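Local coordinates for protein retinol dehydratase (PDB 1FMJ) that dehydrates retinol, using a sulfotransferase-type fold that holds retinol together with the nucleotide product adenosine 3',5'-diphosphate, at residues Y43-P48 and Y222-Y227; L85-L90 and D264-K269; H230-W235 and K340-R345. All coordinates share one frame; numbering follows the deposited sequence.

Contact 1 (Y43-P48 and Y222-Y227); sequences YMVYRP and YTLTPY
Met44 bonds to the segment 222-227 through both of its backbone polar atoms. Met44 N donates to Thr225 O at 2.8 Å, with a nearly straight N-H...O angle of 163°. Met44 O accepts from Leu224 N at 2.7 Å, a more bent bond that uses a lone pair in the carbonyl plane. The motif is a type II beta turn, Tyr222 to Thr225, set against an outermost strand of a three-stranded antiparallel sheet. Val45 and Val36 share backbone hydrogen bonding within that sheet. Leu224, third in the turn, has a positive phi of 60°. Leu224 O is buried here and has no polar partner in the model. Thr225 O has a second visitor, Tyr43 CA, in a C-H...O contact of 3.2 Å. A cis peptide bond precedes Pro226, whose CD packs on Tyr43 CD2 at 3.8 Å. The Tyr43 hydroxyl hydrogen-bonds to Glu233. Met44 points at the turn, and its CB presses on Tyr222 O at 3.0 Å. With Leu224 CG anti to the carbonyl carbon (chi1 -69°) and CD1 extended, CD2 comes to the strand and touches Val45 CG1. Tyr46 and Thr223 cross at about a right angle, with Thr223 OG1 and CG2 both near Tyr46 CE1. Thr223 OG1 also bonds to the hydroxyl of Tyr35, whose ring stacks with Tyr46. The same OG1 lies over the centre of the Tyr222 ring. One water joins Tyr46, Thr223 and Tyr222: it lies 2.7 Å from both Tyr46 OH and Thr223 OG1, and it donates to Tyr222 OH at 2.9 Å.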
loop_
_atom_site.group_PDB
_atom_site.type_symbol
_atom_site.label_atom_id
_atom_site.label_comp_id
_atom_site.label_asym_id
_atom_site.label_seq_id
_atom_site.Cartn_x
_atom_site.Cartn_y
_atom_site.Cartn_z
ATOM N N TYR A 43 -9.088 -1.946 12.617
ATOM C CA TYR A 43 -8.113 -1.567 11.602
ATOM C C TYR A 43 -7.687 -0.128 11.844
ATOM O O TYR A 43 -8.522 0.769 11.996
ATOM C CB TYR A 43 -8.702 -1.696 10.187
ATOM C CG TYR A 43 -8.773 -3.119 9.657
ATOM C CD1 TYR A 43 -9.999 -3.733 9.414
ATOM C CD2 TYR A 43 -7.609 -3.836 9.362
ATOM C CE1 TYR A 43 -10.074 -5.032 8.884
ATOM C CE2 TYR A 43 -7.670 -5.134 8.835
ATOM C CZ TYR A 43 -8.906 -5.720 8.600
ATOM O OH TYR A 43 -8.982 -6.991 8.091
ATOM N N MET A 44 -6.375 0.083 11.901
ATOM C CA MET A 44 -5.830 1.407 12.114
ATOM C C MET A 44 -6.042 2.291 10.882
ATOM O O MET A 44 -5.438 2.058 9.834
ATOM C CB MET A 44 -4.336 1.301 12.427
ATOM C CG MET A 44 -4.016 0.788 13.819
ATOM S SD MET A 44 -4.518 1.952 15.096
ATOM C CE MET A 44 -3.030 2.962 15.256
ATOM N N VAL A 45 -6.902 3.299 10.996
ATOM C CA VAL A 45 -7.120 4.192 9.867
ATOM C C VAL A 45 -6.931 5.637 10.282
ATOM O O VAL A 45 -7.299 6.037 11.392
ATOM C CB VAL A 45 -8.542 4.016 9.225
ATOM C CG1 VAL A 45 -8.733 2.575 8.764
ATOM C CG2 VAL A 45 -9.628 4.403 10.205
ATOM N N TYR A 46 -6.320 6.418 9.397
ATOM C CA TYR A 46 -6.109 7.831 9.669
ATOM C C TYR A 46 -7.501 8.437 9.830
ATOM O O TYR A 46 -8.391 8.172 9.023
ATOM C CB TYR A 46 -5.353 8.485 8.509
ATOM C CG TYR A 46 -3.852 8.274 8.573
ATOM C CD1 TYR A 46 -3.185 7.538 7.596
ATOM C CD2 TYR A 46 -3.103 8.822 9.608
ATOM C CE1 TYR A 46 -1.803 7.356 7.651
ATOM C CE2 TYR A 46 -1.725 8.651 9.673
ATOM C CZ TYR A 46 -1.082 7.918 8.692
ATOM O OH TYR A 46 0.278 7.766 8.754
ATOM N N ARG A 47 -7.680 9.246 10.873
ATOM C CA ARG A 47 -8.973 9.856 11.167
ATOM C C ARG A 47 -9.749 10.385 9.955
ATOM O O ARG A 47 -10.938 10.121 9.821
ATOM C CB ARG A 47 -8.806 10.966 12.210
ATOM C CG ARG A 47 -10.103 11.341 12.897
ATOM C CD ARG A 47 -9.906 12.456 13.919
ATOM N NE ARG A 47 -11.087 12.611 14.763
ATOM C CZ ARG A 47 -11.471 11.727 15.680
ATOM N NH1 ARG A 47 -10.764 10.624 15.878
ATOM N NH2 ARG A 47 -12.567 11.944 16.397
ATOM N N PRO A 48 -9.091 11.145 9.062
ATOM C CA PRO A 48 -9.773 11.677 7.878
ATOM C C PRO A 48 -10.477 10.610 7.038
ATOM O O PRO A 48 -11.254 10.927 6.132
ATOM C CB PRO A 48 -8.640 12.350 7.108
ATOM C CG PRO A 48 -7.778 12.858 8.190
ATOM C CD PRO A 48 -7.721 11.681 9.145
ATOM N N TYR A 222 -0.007 0.238 13.707
ATOM C CA TYR A 222 0.472 1.052 12.601
ATOM C C TYR A 222 -0.616 1.068 11.540
ATOM O O TYR A 222 -1.585 0.304 11.608
ATOM C CB TYR A 222 1.785 0.538 12.001
ATOM C CG TYR A 222 2.371 1.526 11.003
ATOM C CD1 TYR A 222 2.731 2.819 11.396
ATOM C CD2 TYR A 222 2.493 1.192 9.660
ATOM C CE1 TYR A 222 3.196 3.758 10.455
ATOM C CE2 TYR A 222 2.949 2.110 8.721
ATOM C CZ TYR A 222 3.295 3.388 9.117
ATOM O OH TYR A 222 3.718 4.289 8.172
ATOM N N THR A 223 -0.450 1.955 10.572
ATOM C CA THR A 223 -1.410 2.146 9.489
ATOM C C THR A 223 -1.950 0.873 8.827
ATOM O O THR A 223 -1.203 0.043 8.316
ATOM C CB THR A 223 -0.804 3.072 8.405
ATOM O OG1 THR A 223 -0.269 4.245 9.039
ATOM C CG2 THR A 223 -1.873 3.495 7.393
ATOM N N LEU A 224 -3.274 0.758 8.859
ATOM C CA LEU A 224 -4.035 -0.346 8.287
ATOM C C LEU A 224 -3.789 -1.762 8.799
ATOM O O LEU A 224 -4.208 -2.732 8.165
ATOM C CB LEU A 224 -3.966 -0.292 6.753
ATOM C CG LEU A 224 -4.743 0.915 6.191
ATOM C CD1 LEU A 224 -4.603 0.978 4.693
ATOM C CD2 LEU A 224 -6.228 0.812 6.573
ATOM N N THR A 225 -3.117 -1.881 9.944
ATOM C CA THR A 225 -2.926 -3.184 10.577
ATOM C C THR A 225 -4.251 -3.315 11.361
ATOM O O THR A 225 -5.041 -2.365 11.387
ATOM C CB THR A 225 -1.735 -3.174 11.577
ATOM O OG1 THR A 225 -1.940 -2.153 12.565
ATOM C CG2 THR A 225 -0.417 -2.920 10.838
ATOM N N PRO A 226 -4.509 -4.458 12.029
ATOM C CA PRO A 226 -3.733 -5.693 12.197
ATOM C C PRO A 226 -3.285 -6.276 10.866
ATOM O O PRO A 226 -4.099 -6.510 9.985
ATOM C CB PRO A 226 -4.711 -6.619 12.921
ATOM C CG PRO A 226 -5.579 -5.667 13.695
ATOM C CD PRO A 226 -5.831 -4.596 12.670
ATOM N N TYR A 227 -1.988 -6.518 10.732
ATOM C CA TYR A 227 -1.447 -7.068 9.504
ATOM C C TYR A 227 -2.095 -8.386 9.057
ATOM O O TYR A 227 -2.543 -8.516 7.917
ATOM C CB TYR A 227 0.058 -7.283 9.637
ATOM C CG TYR A 227 0.624 -8.044 8.463
ATOM C CD1 TYR A 227 0.885 -7.404 7.255
ATOM C CD2 TYR A 227 0.831 -9.422 8.538
ATOM C CE1 TYR A 227 1.333 -8.116 6.147
ATOM C CE2 TYR A 227 1.281 -10.148 7.430
ATOM C CZ TYR A 227 1.525 -9.491 6.243
ATOM O OH TYR A 227 1.935 -10.206 5.136
HETATM O O HOH W 1 1.293 5.655 7.384
#

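Contact 2 (L85-L90 and D264-K269); sequences LIENDL and DFLGKK
Lys268 lies along the end of helix 76-87 and touches Ile86 and Glu87 with most of its length. Its CB meets Ile86 CG2 at 3.7 Å. CG still touches that methyl and also approaches Ile86 O and Glu87 OE1. CD passes the same two oxygens at longer range. The chain bends at chi2 (-69°) and again at chi4, and so the tip curls back over its own segment. CE comes within 3.2 Å of Glu87 OE1. NZ ends in a salt bridge to Glu87 OE1 at 3.0 Å, on the syn lone pair of the carboxylate. NZ also donates to Leu266 O at 2.8 Å, tilted somewhat from the carbonyl plane. The ammonium group thus ties the carboxylate of one segment to a backbone carbonyl of the other. A water repeats this link, donating to Glu87 OE2 and Leu266 O. Glu87 crosses Leu266 at about a right angle, with OE2 only 3.2 Å from Leu266 CD2. Ile86 CG2 also packs on Leu266 CD1 at 4.0 Å. Leu278 of helix 272-281 also touches Ile86. Leu266 follows directly on helix 255-265, and Gly267, with a phi of 65°, forms the Schellman motif at its end. The contact therefore joins the C-terminal ends of two helices. Helix 76-87 is the one that follows strand 66-70 and its phosphate-binding loop in the P-loop-like sulfotransferase fold.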
loop_
_atom_site.group_PDB
_atom_site.type_symbol
_atom_site.label_atom_id
_atom_site.label_comp_id
_atom_site.label_asym_id
_atom_site.label_seq_id
_atom_site.Cartn_x
_atom_site.Cartn_y
_atom_site.Cartn_z
ATOM N N LEU A 85 0.460 -2.578 -18.081
ATOM C CA LEU A 85 1.022 -2.914 -19.383
ATOM C C LEU A 85 0.268 -4.059 -20.041
ATOM O O LEU A 85 0.003 -4.023 -21.243
ATOM C CB LEU A 85 2.506 -3.270 -19.244
ATOM C CG LEU A 85 3.404 -2.050 -19.020
ATOM C CD1 LEU A 85 4.814 -2.466 -18.612
ATOM C CD2 LEU A 85 3.423 -1.222 -20.303
ATOM N N ILE A 86 -0.084 -5.066 -19.245
ATOM C CA ILE A 86 -0.802 -6.228 -19.752
ATOM C C ILE A 86 -2.210 -5.879 -20.234
ATOM O O ILE A 86 -2.675 -6.416 -21.236
ATOM C CB ILE A 86 -0.878 -7.332 -18.679
ATOM C CG1 ILE A 86 0.543 -7.799 -18.339
ATOM C CG2 ILE A 86 -1.735 -8.496 -19.183
ATOM C CD1 ILE A 86 0.620 -8.901 -17.298
ATOM N N GLU A 87 -2.885 -4.983 -19.519
ATOM C CA GLU A 87 -4.227 -4.565 -19.905
ATOM C C GLU A 87 -4.150 -3.590 -21.075
ATOM O O GLU A 87 -5.137 -3.383 -21.772
ATOM C CB GLU A 87 -4.948 -3.884 -18.731
ATOM C CG GLU A 87 -5.205 -4.768 -17.520
ATOM C CD GLU A 87 -6.244 -5.841 -17.783
ATOM O OE1 GLU A 87 -6.202 -6.455 -18.868
ATOM O OE2 GLU A 87 -7.093 -6.088 -16.901
ATOM N N ASN A 88 -2.979 -2.998 -21.301
ATOM C CA ASN A 88 -2.831 -2.034 -22.391
ATOM C C ASN A 88 -1.918 -2.422 -23.556
ATOM O O ASN A 88 -1.203 -1.580 -24.100
ATOM C CB ASN A 88 -2.405 -0.676 -21.826
ATOM C CG ASN A 88 -3.576 0.100 -21.240
ATOM O OD1 ASN A 88 -4.415 0.629 -21.978
ATOM N ND2 ASN A 88 -3.650 0.159 -19.911
ATOM N N ASP A 89 -1.942 -3.698 -23.932
ATOM C CA ASP A 89 -1.155 -4.184 -25.065
ATOM C C ASP A 89 0.336 -3.890 -24.984
ATOM O O ASP A 89 0.961 -3.549 -25.990
ATOM C CB ASP A 89 -1.698 -3.579 -26.358
ATOM C CG ASP A 89 -3.175 -3.840 -26.543
ATOM O OD1 ASP A 89 -3.569 -5.022 -26.550
ATOM O OD2 ASP A 89 -3.943 -2.863 -26.680
ATOM N N LEU A 90 0.905 -4.029 -23.793
ATOM C CA LEU A 90 2.326 -3.772 -23.601
ATOM C C LEU A 90 2.791 -2.500 -24.296
ATOM O O LEU A 90 3.819 -2.489 -24.975
ATOM C CB LEU A 90 3.160 -4.962 -24.088
ATOM C CG LEU A 90 3.023 -6.240 -23.260
ATOM C CD1 LEU A 90 1.810 -7.022 -23.739
ATOM C CD2 LEU A 90 4.278 -7.080 -23.400
ATOM N N ASP A 264 -3.011 -14.712 -17.520
ATOM C CA ASP A 264 -4.148 -15.626 -17.584
ATOM C C ASP A 264 -5.318 -15.066 -16.793
ATOM O O ASP A 264 -6.451 -15.039 -17.273
ATOM C CB ASP A 264 -3.779 -17.001 -17.021
ATOM C CG ASP A 264 -2.639 -17.649 -17.763
ATOM O OD1 ASP A 264 -2.599 -17.537 -19.006
ATOM O OD2 ASP A 264 -1.788 -18.282 -17.105
ATOM N N PHE A 265 -5.035 -14.626 -15.571
ATOM C CA PHE A 265 -6.053 -14.055 -14.696
ATOM C C PHE A 265 -6.769 -12.891 -15.390
ATOM O O PHE A 265 -7.977 -12.725 -15.240
ATOM C CB PHE A 265 -5.400 -13.578 -13.388
ATOM C CG PHE A 265 -6.351 -12.904 -12.437
ATOM C CD1 PHE A 265 -7.374 -13.620 -11.821
ATOM C CD2 PHE A 265 -6.220 -11.550 -12.156
ATOM C CE1 PHE A 265 -8.250 -12.995 -10.938
ATOM C CE2 PHE A 265 -7.091 -10.917 -11.275
ATOM C CZ PHE A 265 -8.109 -11.642 -10.664
ATOM N N LEU A 266 -6.025 -12.101 -16.161
ATOM C CA LEU A 266 -6.607 -10.959 -16.860
ATOM C C LEU A 266 -7.169 -11.313 -18.231
ATOM O O LEU A 266 -7.626 -10.434 -18.969
ATOM C CB LEU A 266 -5.569 -9.842 -17.008
ATOM C CG LEU A 266 -5.149 -9.178 -15.694
ATOM C CD1 LEU A 266 -4.104 -8.118 -15.957
ATOM C CD2 LEU A 266 -6.372 -8.571 -15.022
ATOM N N GLY A 267 -7.140 -12.601 -18.564
ATOM C CA GLY A 267 -7.648 -13.044 -19.847
ATOM C C GLY A 267 -6.828 -12.506 -21.006
ATOM O O GLY A 267 -7.364 -12.232 -22.081
ATOM N N LYS A 268 -5.525 -12.358 -20.791
ATOM C CA LYS A 268 -4.632 -11.843 -21.824
ATOM C C LYS A 268 -3.511 -12.839 -22.128
ATOM O O LYS A 268 -2.902 -13.392 -21.213
ATOM C CB LYS A 268 -4.018 -10.516 -21.366
ATOM C CG LYS A 268 -5.034 -9.448 -20.963
ATOM C CD LYS A 268 -5.813 -8.923 -22.164
ATOM C CE LYS A 268 -6.761 -7.804 -21.761
ATOM N NZ LYS A 268 -7.710 -8.237 -20.690
ATOM N N LYS A 269 -3.242 -13.072 -23.407
ATOM C CA LYS A 269 -2.181 -13.995 -23.785
ATOM C C LYS A 269 -0.916 -13.247 -24.179
ATOM O O LYS A 269 -0.966 -12.230 -24.874
ATOM C CB LYS A 269 -2.636 -14.912 -24.928
ATOM C CG LYS A 269 -3.550 -16.053 -24.477
ATOM C CD LYS A 269 -2.841 -16.977 -23.483
ATOM C CE LYS A 269 -3.788 -18.041 -22.920
ATOM N NZ LYS A 269 -3.097 -18.977 -21.982
HETATM O O HOH W 2 -9.073 -8.023 -17.997
#

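Contact 3 (H230-W235 and K340-R345); sequences HVKEAW and KDTDLR
In Trp235 and Leu344 alike CG stands anti to the backbone N (chi1 -178° in Trp235), which brings the indole and the leucine methyls together. Leu344 CD1 comes down over one face of the indole. It lies 3.8 Å from the centroid of the six-membered ring, a CH-pi contact, and 3.6 Å from CD2 of Trp235. Asp343 arrives at the edge instead. Its CG sits in the crowded position between backbone N and carbonyl carbon (chi1 60°), and this turns the carboxylate toward the indole N-H. Trp235 NE1 donates to Asp343 OD1 at 3.0 Å and 166°. The oxygen lies in the ring plane, yet the N-H comes from above the carboxylate plane. The other oxygen, OD2, forms a salt bridge with Arg238, which also makes a cation-pi contact with Trp235. The contact ties the loop after helix 325-338 to helix 227-235, which packs by Val231 and Ala234 on strands 179-184 and 243-247 of the central parallel sheet. With an alanine in place of Trp235, Leu344 CD1 would probably lose the flat surface it rests on, and Asp343 OD1 its indole donor. The second methyl of Leu344, CD2, meets Val231 CG1 at 3.9 Å. Lys232 runs past Leu344 and bonds to Asn338 O.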
loop_
_atom_site.group_PDB
_atom_site.type_symbol
_atom_site.label_atom_id
_atom_site.label_comp_id
_atom_site.label_asym_id
_atom_site.label_seq_id
_atom_site.Cartn_x
_atom_site.Cartn_y
_atom_site.Cartn_z
ATOM N N HIS A 230 -5.663 -8.282 7.724
ATOM C CA HIS A 230 -5.685 -7.702 6.376
ATOM C C HIS A 230 -5.416 -8.810 5.358
ATOM O O HIS A 230 -6.170 -8.990 4.396
ATOM C CB HIS A 230 -4.617 -6.596 6.281
ATOM C CG HIS A 230 -4.747 -5.712 5.077
ATOM N ND1 HIS A 230 -4.679 -6.192 3.788
ATOM C CD2 HIS A 230 -4.881 -4.367 4.972
ATOM C CE1 HIS A 230 -4.758 -5.182 2.939
ATOM N NE2 HIS A 230 -4.880 -4.063 3.634
ATOM N N VAL A 231 -4.352 -9.571 5.584
ATOM C CA VAL A 231 -3.992 -10.671 4.690
ATOM C C VAL A 231 -5.037 -11.782 4.673
ATOM O O VAL A 231 -5.413 -12.272 3.610
ATOM C CB VAL A 231 -2.658 -11.310 5.096
ATOM C CG1 VAL A 231 -2.340 -12.498 4.174
ATOM C CG2 VAL A 231 -1.539 -10.272 5.036
ATOM N N LYS A 232 -5.490 -12.197 5.853
ATOM C CA LYS A 232 -6.465 -13.279 5.934
ATOM C C LYS A 232 -7.749 -13.017 5.148
ATOM O O LYS A 232 -8.295 -13.925 4.535
ATOM C CB LYS A 232 -6.784 -13.594 7.400
ATOM C CG LYS A 232 -5.588 -14.180 8.136
ATOM C CD LYS A 232 -5.961 -14.749 9.485
ATOM C CE LYS A 232 -4.769 -15.451 10.100
ATOM N NZ LYS A 232 -5.151 -16.163 11.335
ATOM N N GLU A 233 -8.222 -11.778 5.156
ATOM C CA GLU A 233 -9.439 -11.439 4.426
ATOM C C GLU A 233 -9.303 -11.701 2.936
ATOM O O GLU A 233 -10.253 -12.128 2.284
ATOM C CB GLU A 233 -9.802 -9.976 4.643
ATOM C CG GLU A 233 -10.557 -9.709 5.922
ATOM C CD GLU A 233 -11.070 -8.288 5.977
ATOM O OE1 GLU A 233 -11.380 -7.746 4.897
ATOM O OE2 GLU A 233 -11.174 -7.717 7.090
ATOM N N ALA A 234 -8.119 -11.436 2.393
ATOM C CA ALA A 234 -7.881 -11.655 0.973
ATOM C C ALA A 234 -7.613 -13.126 0.734
ATOM O O ALA A 234 -8.045 -13.692 -0.268
ATOM C CB ALA A 234 -6.694 -10.834 0.502
ATOM N N TRP A 235 -6.893 -13.735 1.667
ATOM C CA TRP A 235 -6.552 -15.145 1.578
ATOM C C TRP A 235 -7.810 -16.011 1.558
ATOM O O TRP A 235 -7.847 -17.037 0.890
ATOM C CB TRP A 235 -5.663 -15.538 2.755
ATOM C CG TRP A 235 -5.215 -16.975 2.730
ATOM C CD1 TRP A 235 -5.654 -17.982 3.538
ATOM C CD2 TRP A 235 -4.238 -17.558 1.858
ATOM N NE1 TRP A 235 -5.008 -19.153 3.229
ATOM C CE2 TRP A 235 -4.133 -18.924 2.201
ATOM C CE3 TRP A 235 -3.441 -17.060 0.821
ATOM C CZ2 TRP A 235 -3.264 -19.799 1.546
ATOM C CZ3 TRP A 235 -2.572 -17.934 0.165
ATOM C CH2 TRP A 235 -2.493 -19.287 0.531
ATOM N N LYS A 340 -1.859 -20.186 13.197
ATOM C CA LYS A 340 -2.444 -21.332 13.876
ATOM C C LYS A 340 -3.896 -21.502 13.430
ATOM O O LYS A 340 -4.666 -20.543 13.392
ATOM C CB LYS A 340 -2.368 -21.142 15.400
ATOM C CG LYS A 340 -2.873 -22.336 16.201
ATOM C CD LYS A 340 -2.383 -22.328 17.653
ATOM C CE LYS A 340 -2.830 -23.615 18.372
ATOM N NZ LYS A 340 -2.226 -23.809 19.731
ATOM N N ASP A 341 -4.256 -22.725 13.062
ATOM C CA ASP A 341 -5.613 -23.016 12.622
ATOM C C ASP A 341 -5.996 -22.320 11.318
ATOM O O ASP A 341 -7.113 -21.831 11.171
ATOM C CB ASP A 341 -6.624 -22.636 13.712
ATOM C CG ASP A 341 -6.433 -23.431 14.992
ATOM O OD1 ASP A 341 -6.209 -24.658 14.910
ATOM O OD2 ASP A 341 -6.522 -22.828 16.082
ATOM N N THR A 342 -5.059 -22.273 10.379
ATOM C CA THR A 342 -5.302 -21.680 9.073
ATOM C C THR A 342 -4.329 -22.320 8.101
ATOM O O THR A 342 -3.294 -22.837 8.511
ATOM C CB THR A 342 -5.072 -20.153 9.071
ATOM O OG1 THR A 342 -5.369 -19.633 7.768
ATOM C CG2 THR A 342 -3.629 -19.829 9.407
ATOM N N ASP A 343 -4.659 -22.311 6.817
ATOM C CA ASP A 343 -3.762 -22.901 5.830
ATOM C C ASP A 343 -2.835 -21.849 5.208
ATOM O O ASP A 343 -2.102 -22.134 4.262
ATOM C CB ASP A 343 -4.562 -23.627 4.748
ATOM C CG ASP A 343 -5.514 -22.711 4.005
ATOM O OD1 ASP A 343 -5.885 -21.645 4.546
ATOM O OD2 ASP A 343 -5.904 -23.075 2.877
ATOM N N LEU A 344 -2.869 -20.635 5.756
ATOM C CA LEU A 344 -2.011 -19.552 5.273
ATOM C C LEU A 344 -0.537 -19.874 5.514
ATOM O O LEU A 344 -0.136 -20.210 6.632
ATOM C CB LEU A 344 -2.358 -18.238 5.984
ATOM C CG LEU A 344 -1.502 -17.029 5.584
ATOM C CD1 LEU A 344 -1.547 -16.851 4.075
ATOM C CD2 LEU A 344 -2.017 -15.785 6.302
ATOM N N ARG A 345 0.262 -19.777 4.456
ATOM C CA ARG A 345 1.697 -20.048 4.540
ATOM C C ARG A 345 2.473 -19.149 3.580
ATOM O O ARG A 345 2.045 -18.926 2.443
ATOM C CB ARG A 345 1.991 -21.512 4.186
ATOM C CG ARG A 345 1.500 -22.549 5.204
ATOM C CD ARG A 345 2.282 -22.476 6.508
ATOM N NE ARG A 345 1.933 -23.570 7.418
ATOM C CZ ARG A 345 0.746 -23.719 8.008
ATOM N NH1 ARG A 345 -0.229 -22.846 7.799
ATOM N NH2 ARG A 345 0.531 -24.757 8.804
#

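How the contacts relate
Contacts 1 and 3 are neighbours, with centres 19 Å apart. Helix 227-235 starts at the end of contact 1 and carries one side of contact 3. Tyr43 OH of contact 1 reaches Glu233 OE2 of contact 3 at 2.5 Å, a probable hydrogen bond. Contact 2 lies across the chain centre from contact 1; its nearest atoms are about 19 Å from contact 1 and 11 Å from contact 3. None lies at an annotated site. The Tyr46 side chain of contact 1 is about 7 Å from retinol. The nucleotide lies about 11, 12 and 14 Å from the side chains of Tyr222, Val231 and Ile86. His230 NE2 bonds to the backbone O of His164, a retinol-pocket residue.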